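Long-range contact in purine nucleoside phosphorylase (Schistosoma mansoni, PDB 5KO5), which probably catalyses the reversible phosphorolysis of purine nucleosides such as inosine and guanosine to the free base and ribose 1-phosphate: residues P159-Q173 and V227-A239. Sequence-based numbering, arbitrary orientation.
Sequences PRFPDLSNAYDRLLQ and VIIACHCGIKVLA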
ATOM      1  N   PRO A 159      -0.643  11.949 -19.822  1.00 14.57           N
ATOM      2  CA  PRO A 159       0.709  11.394 -19.913  1.00 14.23           C
ATOM      3  C   PRO A 159       0.907  10.236 -18.943  1.00 12.82           C
ATOM      4  O   PRO A 159       0.180  10.067 -17.962  1.00 12.85           O
ATOM      5  CB  PRO A 159       1.582  12.582 -19.483  1.00 16.15           C
ATOM      6  CG  PRO A 159       0.725  13.323 -18.511  1.00 17.47           C
ATOM      7  CD  PRO A 159      -0.687  13.198 -19.043  1.00 16.55           C
ATOM      8  N   ARG A 160       1.951   9.454 -19.227  1.00 14.51           N
ATOM      9  CA  ARG A 160       2.290   8.317 -18.376  1.00 12.37           C
ATOM     10  C   ARG A 160       2.587   8.756 -16.943  1.00 11.69           C
ATOM     11  O   ARG A 160       2.190   8.082 -15.982  1.00 12.01           O
ATOM     12  CB  ARG A 160       3.482   7.575 -18.994  1.00 12.00           C
ATOM     13  CG  ARG A 160       4.125   6.507 -18.094  1.00 14.13           C
ATOM     14  CD  ARG A 160       3.317   5.193 -18.012  1.00 12.36           C
ATOM     15  NE  ARG A 160       2.115   5.293 -17.184  1.00 10.77           N
ATOM     16  CZ  ARG A 160       1.348   4.260 -16.873  1.00 11.00           C
ATOM     17  NH1 ARG A 160       0.262   4.426 -16.132  1.00 11.41           N
ATOM     18  NH2 ARG A 160       1.633   3.057 -17.354  1.00 11.93           N
ATOM     19  N   PHE A 161       3.297   9.874 -16.774  1.00 12.10           N
ATOM     20  CA  PHE A 161       3.757  10.326 -15.459  1.00 12.16           C
ATOM     21  C   PHE A 161       3.223  11.724 -15.185  1.00 12.95           C
ATOM     22  O   PHE A 161       3.930  12.708 -15.411  1.00 14.12           O
ATOM     23  CB  PHE A 161       5.285  10.361 -15.398  1.00 12.86           C
ATOM     24  CG  PHE A 161       5.952   9.066 -15.782  1.00 12.39           C
ATOM     25  CD1 PHE A 161       5.918   7.972 -14.923  1.00 14.68           C
ATOM     26  CD2 PHE A 161       6.621   8.948 -16.988  1.00 14.32           C
ATOM     27  CE1 PHE A 161       6.542   6.784 -15.256  1.00 14.23           C
ATOM     28  CE2 PHE A 161       7.255   7.747 -17.336  1.00 13.93           C
ATOM     29  CZ  PHE A 161       7.211   6.673 -16.475  1.00 13.61           C
ATOM     30  N   PRO A 162       2.015  11.867 -14.648  1.00 12.44           N
ATOM     31  CA  PRO A 162       1.516  13.220 -14.368  1.00 14.66           C
ATOM     32  C   PRO A 162       2.211  13.827 -13.164  1.00 12.63           C
ATOM     33  O   PRO A 162       2.522  13.137 -12.190  1.00 13.87           O
ATOM     34  CB  PRO A 162       0.031  13.013 -14.063  1.00 17.08           C
ATOM     35  CG  PRO A 162      -0.281  11.608 -14.384  1.00 17.65           C
ATOM     36  CD  PRO A 162       0.992  10.832 -14.444  1.00 13.41           C
ATOM     37  N   ASP A 163       2.425  15.134 -13.235  1.00 14.89           N
ATOM     38  CA  ASP A 163       2.839  15.928 -12.091  1.00 14.71           C
ATOM     39  C   ASP A 163       1.600  16.408 -11.350  1.00 17.73           C
ATOM     40  O   ASP A 163       0.625  16.847 -11.965  1.00 16.16           O
ATOM     41  CB  ASP A 163       3.638  17.137 -12.575  1.00 17.40           C
ATOM     42  CG  ASP A 163       3.847  18.155 -11.492  1.00 24.92           C
ATOM     43  OD1 ASP A 163       4.724  17.942 -10.639  1.00 29.45           O
ATOM     44  OD2 ASP A 163       3.122  19.171 -11.490  1.00 39.41           O
ATOM     45  N   LEU A 164       1.640  16.320 -10.021  1.00 15.70           N
ATOM     46  CA  LEU A 164       0.498  16.681  -9.191  1.00 15.13           C
ATOM     47  C   LEU A 164       0.679  18.007  -8.472  1.00 17.58           C
ATOM     48  O   LEU A 164      -0.130  18.336  -7.592  1.00 18.21           O
ATOM     49  CB  LEU A 164       0.217  15.565  -8.183  1.00 14.82           C
ATOM     50  CG  LEU A 164      -0.069  14.199  -8.806  1.00 14.38           C
ATOM     51  CD1 LEU A 164      -0.263  13.164  -7.715  1.00 15.98           C
ATOM     52  CD2 LEU A 164      -1.309  14.250  -9.695  1.00 15.35           C
ATOM     53  N   SER A 165       1.712  18.774  -8.836  1.00 19.28           N
ATOM     54  CA  SER A 165       2.030  20.025  -8.149  1.00 21.28           C
ATOM     55  C   SER A 165       0.903  21.042  -8.254  1.00 21.91           C
ATOM     56  O   SER A 165       0.767  21.905  -7.378  1.00 27.50           O
ATOM     57  CB  SER A 165       3.317  20.620  -8.718  1.00 23.69           C
ATOM     58  OG  SER A 165       4.402  19.722  -8.559  1.00 28.22           O
ATOM     59  N   ASN A 166       0.096  20.974  -9.313  1.00 19.12           N
ATOM     60  CA  ASN A 166      -1.034  21.879  -9.496  1.00 22.05           C
ATOM     61  C   ASN A 166      -2.345  21.109  -9.591  1.00 20.14           C
ATOM     62  O   ASN A 166      -3.277  21.527 -10.283  1.00 22.46           O
ATOM     63  CB  ASN A 166      -0.834  22.788 -10.708  1.00 26.30           C
ATOM     64  CG  ASN A 166       0.459  23.580 -10.634  1.00 49.42           C
ATOM     65  OD1 ASN A 166       1.243  23.600 -11.583  1.00 62.04           O
ATOM     66  ND2 ASN A 166       0.692  24.226  -9.497  1.00 51.30           N
ATOM     67  N   ALA A 167      -2.430  19.984  -8.881  1.00 18.20           N
ATOM     68  CA  ALA A 167      -3.647  19.180  -8.902  1.00 18.33           C
ATOM     69  C   ALA A 167      -4.824  19.931  -8.299  1.00 20.10           C
ATOM     70  O   ALA A 167      -5.959  19.771  -8.761  1.00 20.50           O
ATOM     71  CB  ALA A 167      -3.414  17.877  -8.145  1.00 18.22           C
ATOM     72  N   TYR A 168      -4.575  20.758  -7.285  1.00 16.51           N
ATOM     73  CA  TYR A 168      -5.610  21.537  -6.603  1.00 15.75           C
ATOM     74  C   TYR A 168      -5.443  22.997  -7.016  1.00 17.93           C
ATOM     75  O   TYR A 168      -4.582  23.710  -6.495  1.00 19.64           O
ATOM     76  CB  TYR A 168      -5.485  21.353  -5.094  1.00 14.48           C
ATOM     77  CG  TYR A 168      -5.582  19.904  -4.692  1.00 14.71           C
ATOM     78  CD1 TYR A 168      -6.825  19.306  -4.508  1.00 16.65           C
ATOM     79  CD2 TYR A 168      -4.446  19.113  -4.535  1.00 15.86           C
ATOM     80  CE1 TYR A 168      -6.947  17.971  -4.160  1.00 15.61           C
ATOM     81  CE2 TYR A 168      -4.561  17.767  -4.187  1.00 14.71           C
ATOM     82  CZ  TYR A 168      -5.817  17.201  -4.007  1.00 13.89           C
ATOM     83  OH  TYR A 168      -5.944  15.877  -3.656  1.00 15.29           O
ATOM     84  N   ASP A 169      -6.283  23.441  -7.951  1.00 18.38           N
ATOM     85  CA  ASP A 169      -6.138  24.761  -8.560  1.00 20.57           C
ATOM     86  C   ASP A 169      -6.158  25.879  -7.517  1.00 21.09           C
ATOM     87  O   ASP A 169      -7.063  25.962  -6.682  1.00 19.93           O
ATOM     88  CB  ASP A 169      -7.268  24.955  -9.569  1.00 26.40           C
ATOM     89  CG  ASP A 169      -7.109  26.211 -10.393  1.00 26.33           C
ATOM     90  OD1 ASP A 169      -6.412  26.161 -11.428  1.00 32.52           O
ATOM     91  OD2 ASP A 169      -7.672  27.251 -10.003  1.00 25.10           O
ATOM     92  N   ARG A 170      -5.151  26.756  -7.578  1.00 24.45           N
ATOM     93  CA  ARG A 170      -5.041  27.822  -6.586  1.00 25.85           C
ATOM     94  C   ARG A 170      -6.152  28.851  -6.743  1.00 24.47           C
ATOM     95  O   ARG A 170      -6.736  29.296  -5.747  1.00 23.51           O
ATOM     96  CB  ARG A 170      -3.673  28.490  -6.688  1.00 32.85           C
ATOM     97  CG  ARG A 170      -2.606  27.856  -5.817  1.00 45.27           C
ATOM     98  CD  ARG A 170      -1.462  27.306  -6.647  1.00 64.06           C
ATOM     99  NE  ARG A 170      -0.294  27.016  -5.822  1.00 69.89           N
ATOM    100  CZ  ARG A 170       0.831  27.722  -5.842  1.00 73.03           C
ATOM    101  NH1 ARG A 170       0.951  28.760  -6.660  1.00 75.10           N
ATOM    102  NH2 ARG A 170       1.840  27.386  -5.050  1.00 77.03           N
ATOM    103  N   LEU A 171      -6.467  29.231  -7.982  1.00 25.50           N
ATOM    104  CA  LEU A 171      -7.503  30.235  -8.201  1.00 27.22           C
ATOM    105  C   LEU A 171      -8.855  29.758  -7.690  1.00 24.98           C
ATOM    106  O   LEU A 171      -9.641  30.552  -7.162  1.00 27.29           O
ATOM    107  CB  LEU A 171      -7.582  30.594  -9.681  1.00 27.09           C
ATOM    108  CG  LEU A 171      -6.401  31.400 -10.217  1.00 33.30           C
ATOM    109  CD1 LEU A 171      -6.593  31.724 -11.693  1.00 39.17           C
ATOM    110  CD2 LEU A 171      -6.207  32.668  -9.402  1.00 39.84           C
ATOM    111  N   LEU A 172      -9.149  28.467  -7.836  1.00 22.41           N
ATOM    112  CA  LEU A 172     -10.421  27.962  -7.338  1.00 20.68           C
ATOM    113  C   LEU A 172     -10.473  27.991  -5.816  1.00 20.13           C
ATOM    114  O   LEU A 172     -11.524  28.285  -5.231  1.00 22.43           O
ATOM    115  CB  LEU A 172     -10.670  26.548  -7.858  1.00 20.71           C
ATOM    116  CG  LEU A 172     -10.874  26.360  -9.356  1.00 23.49           C
ATOM    117  CD1 LEU A 172     -11.156  24.893  -9.668  1.00 26.17           C
ATOM    118  CD2 LEU A 172     -11.996  27.230  -9.853  1.00 32.54           C
ATOM    119  N   GLN A 173      -9.358  27.657  -5.155  1.00 20.89           N
ATOM    120  CA  GLN A 173      -9.298  27.793  -3.702  1.00 18.42           C
ATOM    121  C   GLN A 173      -9.523  29.242  -3.289  1.00 19.21           C
ATOM    122  O   GLN A 173     -10.254  29.517  -2.332  1.00 21.41           O
ATOM    123  CB  GLN A 173      -7.943  27.316  -3.181  1.00 19.15           C
ATOM    124  CG  GLN A 173      -7.679  25.826  -3.326  1.00 20.07           C
ATOM    125  CD  GLN A 173      -6.262  25.472  -2.924  1.00 22.72           C
ATOM    126  OE1 GLN A 173      -5.818  25.795  -1.821  1.00 27.55           O
ATOM    127  NE2 GLN A 173      -5.533  24.825  -3.825  1.00 22.82           N
ATOM    128  N   VAL A 227      -9.196  13.067  -8.056  1.00 12.21           N
ATOM    129  CA  VAL A 227      -8.290  14.180  -8.320  1.00 13.12           C
ATOM    130  C   VAL A 227      -7.222  13.777  -9.323  1.00 12.26           C
ATOM    131  O   VAL A 227      -6.894  14.538 -10.243  1.00 13.15           O
ATOM    132  CB  VAL A 227      -7.654  14.683  -7.008  1.00 14.56           C
ATOM    133  CG1 VAL A 227      -6.553  15.691  -7.310  1.00 15.34           C
ATOM    134  CG2 VAL A 227      -8.707  15.308  -6.098  1.00 15.27           C
ATOM    135  N   ILE A 228      -6.655  12.580  -9.158  1.00 11.86           N
ATOM    136  CA  ILE A 228      -5.566  12.152 -10.025  1.00 10.74           C
ATOM    137  C   ILE A 228      -6.071  11.904 -11.438  1.00 11.70           C
ATOM    138  O   ILE A 228      -5.430  12.308 -12.411  1.00 12.01           O
ATOM    139  CB  ILE A 228      -4.864  10.932  -9.414  1.00 11.73           C
ATOM    140  CG1 ILE A 228      -4.048  11.394  -8.205  1.00 11.36           C
ATOM    141  CG2 ILE A 228      -3.983  10.210 -10.443  1.00 12.24           C
ATOM    142  CD1 ILE A 228      -3.444  10.252  -7.369  1.00 12.95           C
ATOM    143  N   ILE A 229      -7.232  11.256 -11.581  1.00 11.46           N
ATOM    144  CA  ILE A 229      -7.761  11.024 -12.925  1.00 11.64           C
ATOM    145  C   ILE A 229      -8.083  12.350 -13.599  1.00 11.85           C
ATOM    146  O   ILE A 229      -7.784  12.544 -14.784  1.00 12.29           O
ATOM    147  CB  ILE A 229      -8.975  10.071 -12.885  1.00 11.40           C
ATOM    148  CG1 ILE A 229      -8.571   8.700 -12.330  1.00 11.85           C
ATOM    149  CG2 ILE A 229      -9.572   9.929 -14.295  1.00 12.52           C
ATOM    150  CD1 ILE A 229      -7.400   8.020 -13.070  1.00 12.38           C
ATOM    151  N   ALA A 230      -8.669  13.288 -12.851  1.00 12.78           N
ATOM    152  CA  ALA A 230      -8.969  14.608 -13.403  1.00 11.89           C
ATOM    153  C   ALA A 230      -7.689  15.331 -13.817  1.00 13.69           C
ATOM    154  O   ALA A 230      -7.596  15.863 -14.935  1.00 13.37           O
ATOM    155  CB  ALA A 230      -9.744  15.432 -12.373  1.00 14.33           C
ATOM    156  N   CYS A 231      -6.689  15.350 -12.929  1.00 12.55           N
ATOM    157  CA  CYS A 231      -5.428  16.018 -13.232  1.00 13.39           C
ATOM    158  C   CYS A 231      -4.770  15.400 -14.460  1.00 12.93           C
ATOM    159  O   CYS A 231      -4.244  16.111 -15.325  1.00 16.74           O
ATOM    160  CB  CYS A 231      -4.512  15.913 -12.011  1.00 13.18           C
ATOM    161  SG  CYS A 231      -2.897  16.703 -12.206  1.00 21.18           S
ATOM    162  N   HIS A 232      -4.822  14.072 -14.562  1.00 12.92           N
ATOM    163  CA  HIS A 232      -4.222  13.376 -15.691  1.00 14.12           C
ATOM    164  C   HIS A 232      -4.810  13.853 -17.018  1.00 13.52           C
ATOM    165  O   HIS A 232      -4.080  14.005 -18.005  1.00 15.79           O
ATOM    166  CB  HIS A 232      -4.415  11.871 -15.470  1.00 14.70           C
ATOM    167  CG  HIS A 232      -3.916  11.010 -16.581  1.00 14.18           C
ATOM    168  ND1 HIS A 232      -4.752  10.494 -17.549  1.00 13.96           N
ATOM    169  CD2 HIS A 232      -2.681  10.528 -16.850  1.00 13.61           C
ATOM    170  CE1 HIS A 232      -4.045   9.745 -18.378  1.00 14.18           C
ATOM    171  NE2 HIS A 232      -2.784   9.756 -17.983  1.00 13.84           N
ATOM    172  N   CYS A 233      -6.121  14.121 -17.059  1.00 13.27           N
ATOM    173  CA  CYS A 233      -6.762  14.527 -18.306  1.00 16.41           C
ATOM    174  C   CYS A 233      -7.038  16.030 -18.388  1.00 16.18           C
ATOM    175  O   CYS A 233      -7.813  16.465 -19.249  1.00 18.62           O
ATOM    176  CB  CYS A 233      -8.017  13.691 -18.584  1.00 16.71           C
ATOM    177  SG  CYS A 233      -9.443  14.015 -17.516  1.00 16.55           S
ATOM    178  N   GLY A 234      -6.407  16.834 -17.533  1.00 15.60           N
ATOM    179  CA  GLY A 234      -6.463  18.280 -17.679  1.00 16.47           C
ATOM    180  C   GLY A 234      -7.672  18.978 -17.088  1.00 16.58           C
ATOM    181  O   GLY A 234      -7.932  20.136 -17.439  1.00 20.16           O
ATOM    182  N   ILE A 235      -8.423  18.322 -16.210  1.00 16.11           N
ATOM    183  CA  ILE A 235      -9.565  18.923 -15.534  1.00 15.65           C
ATOM    184  C   ILE A 235      -9.068  19.555 -14.240  1.00 15.08           C
ATOM    185  O   ILE A 235      -8.378  18.905 -13.442  1.00 17.05           O
ATOM    186  CB  ILE A 235     -10.645  17.860 -15.260  1.00 15.44           C
ATOM    187  CG1 ILE A 235     -11.263  17.371 -16.574  1.00 15.48           C
ATOM    188  CG2 ILE A 235     -11.730  18.403 -14.327  1.00 16.56           C
ATOM    189  CD1 ILE A 235     -12.246  16.242 -16.392  1.00 18.35           C
ATOM    190  N   LYS A 236      -9.410  20.825 -14.030  1.00 15.80           N
ATOM    191  CA  LYS A 236      -9.047  21.517 -12.799  1.00 16.96           C
ATOM    192  C   LYS A 236      -9.964  21.056 -11.674  1.00 17.23           C
ATOM    193  O   LYS A 236     -11.120  20.704 -11.906  1.00 18.17           O
ATOM    194  CB  LYS A 236      -9.184  23.031 -12.994  1.00 18.48           C
ATOM    195  CG  LYS A 236      -8.235  23.604 -14.032  1.00 19.72           C
ATOM    196  CD  LYS A 236      -8.396  25.121 -14.112  1.00 27.00           C
ATOM    197  CE  LYS A 236      -7.501  25.720 -15.175  1.00 51.00           C
ATOM    198  NZ  LYS A 236      -7.888  25.255 -16.535  1.00 65.60           N
ATOM    199  N   VAL A 237      -9.448  21.074 -10.448  1.00 16.00           N
ATOM    200  CA  VAL A 237     -10.158  20.500  -9.310  1.00 13.96           C
ATOM    201  C   VAL A 237     -10.201  21.488  -8.153  1.00 14.33           C
ATOM    202  O   VAL A 237      -9.196  22.137  -7.843  1.00 18.27           O
ATOM    203  CB  VAL A 237      -9.496  19.192  -8.828  1.00 14.90           C
ATOM    204  CG1 VAL A 237     -10.177  18.699  -7.550  1.00 19.37           C
ATOM    205  CG2 VAL A 237      -9.564  18.127  -9.897  1.00 17.23           C
ATOM    206  N   LEU A 238     -11.367  21.581  -7.510  1.00 16.55           N
ATOM    207  CA  LEU A 238     -11.522  22.155  -6.179  1.00 15.13           C
ATOM    208  C   LEU A 238     -12.070  21.043  -5.299  1.00 15.48           C
ATOM    209  O   LEU A 238     -13.092  20.440  -5.640  1.00 16.32           O
ATOM    210  CB  LEU A 238     -12.535  23.302  -6.188  1.00 16.63           C
ATOM    211  CG  LEU A 238     -12.881  23.822  -4.792  1.00 18.52           C
ATOM    212  CD1 LEU A 238     -11.684  24.528  -4.152  1.00 20.30           C
ATOM    213  CD2 LEU A 238     -14.079  24.753  -4.852  1.00 21.76           C
ATOM    214  N   ALA A 239     -11.388  20.749  -4.193  1.00 15.12           N
ATOM    215  CA  ALA A 239     -11.811  19.696  -3.282  1.00 13.47           C
ATOM    216  C   ALA A 239     -11.911  20.283  -1.888  1.00 15.46           C
ATOM    217  O   ALA A 239     -10.972  20.936  -1.426  1.00 17.26           O
ATOM    218  CB  ALA A 239     -10.805  18.541  -3.284  1.00 15.02           C
TER
HETATM  219  O   HOH W   1      -6.662  21.835 -10.517  1.00 20.06           O
HETATM  220  O   HOH W   2      -6.334  18.779 -11.579  1.00 21.23           O
HETATM  221  O   HOH W   3      -8.566  23.904  -5.859  1.00 19.24           O
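Tyr168 and Ala167 lie against Val227 where the loop leading into helix 170-182 crosses the end of helix 224-232 and the start of strand 236-246. That strand belongs to the mixed central sheet of the phosphorylase superfamily fold. The helix before it ends in a Schellman motif, with Gly234 at C-prime.

Apolar packing forms the middle of the contact. The phenol end of Tyr168 crosses the Val227 side chain at about a right angle, with CZ 3.7 Å from CG1. The ring edge meets Ala239 CB. Tyr168 OH is hydrogen-bonded to His137. The methyl of Ala167 touches Val227 CG1 from another side. Cys231 SG is anti to its own N (chi1 -180°), which directs it at the 159-173 segment. There it meets Leu164 CD2 at 3.9 Å. Near the sheet, Leu172 packs on Leu238, CB to CB.

At the C-terminal end of helix 224-232, the ring of His232 meets two prolines. Pro162 CG sits in the plane of its ring, 3.6 Å from CD2. Pro159 O is at the same ring's edge. Asn153 is hydrogen-bonded to His232 NE2.

One direct hydrogen bond joins the backbones, from Asp169 N to Val237 O (3.2 Å, N-H...O 146°). Water extends this link. Water 1 lies between Ala167 O and Val237 N, water 2 between Ala167 O and Ile235 O, and water 3 between Asp169 O and Val237 O. Buried Val237 therefore has water at both its N and its O.

Asp169 is also the N-cap of helix 170-182. OD2 accepts from Leu172 N at 2.9 Å through its anti lone pair. The other oxygen, OD1, rests against the aliphatic part of Lys236, 3.5 Å from CD.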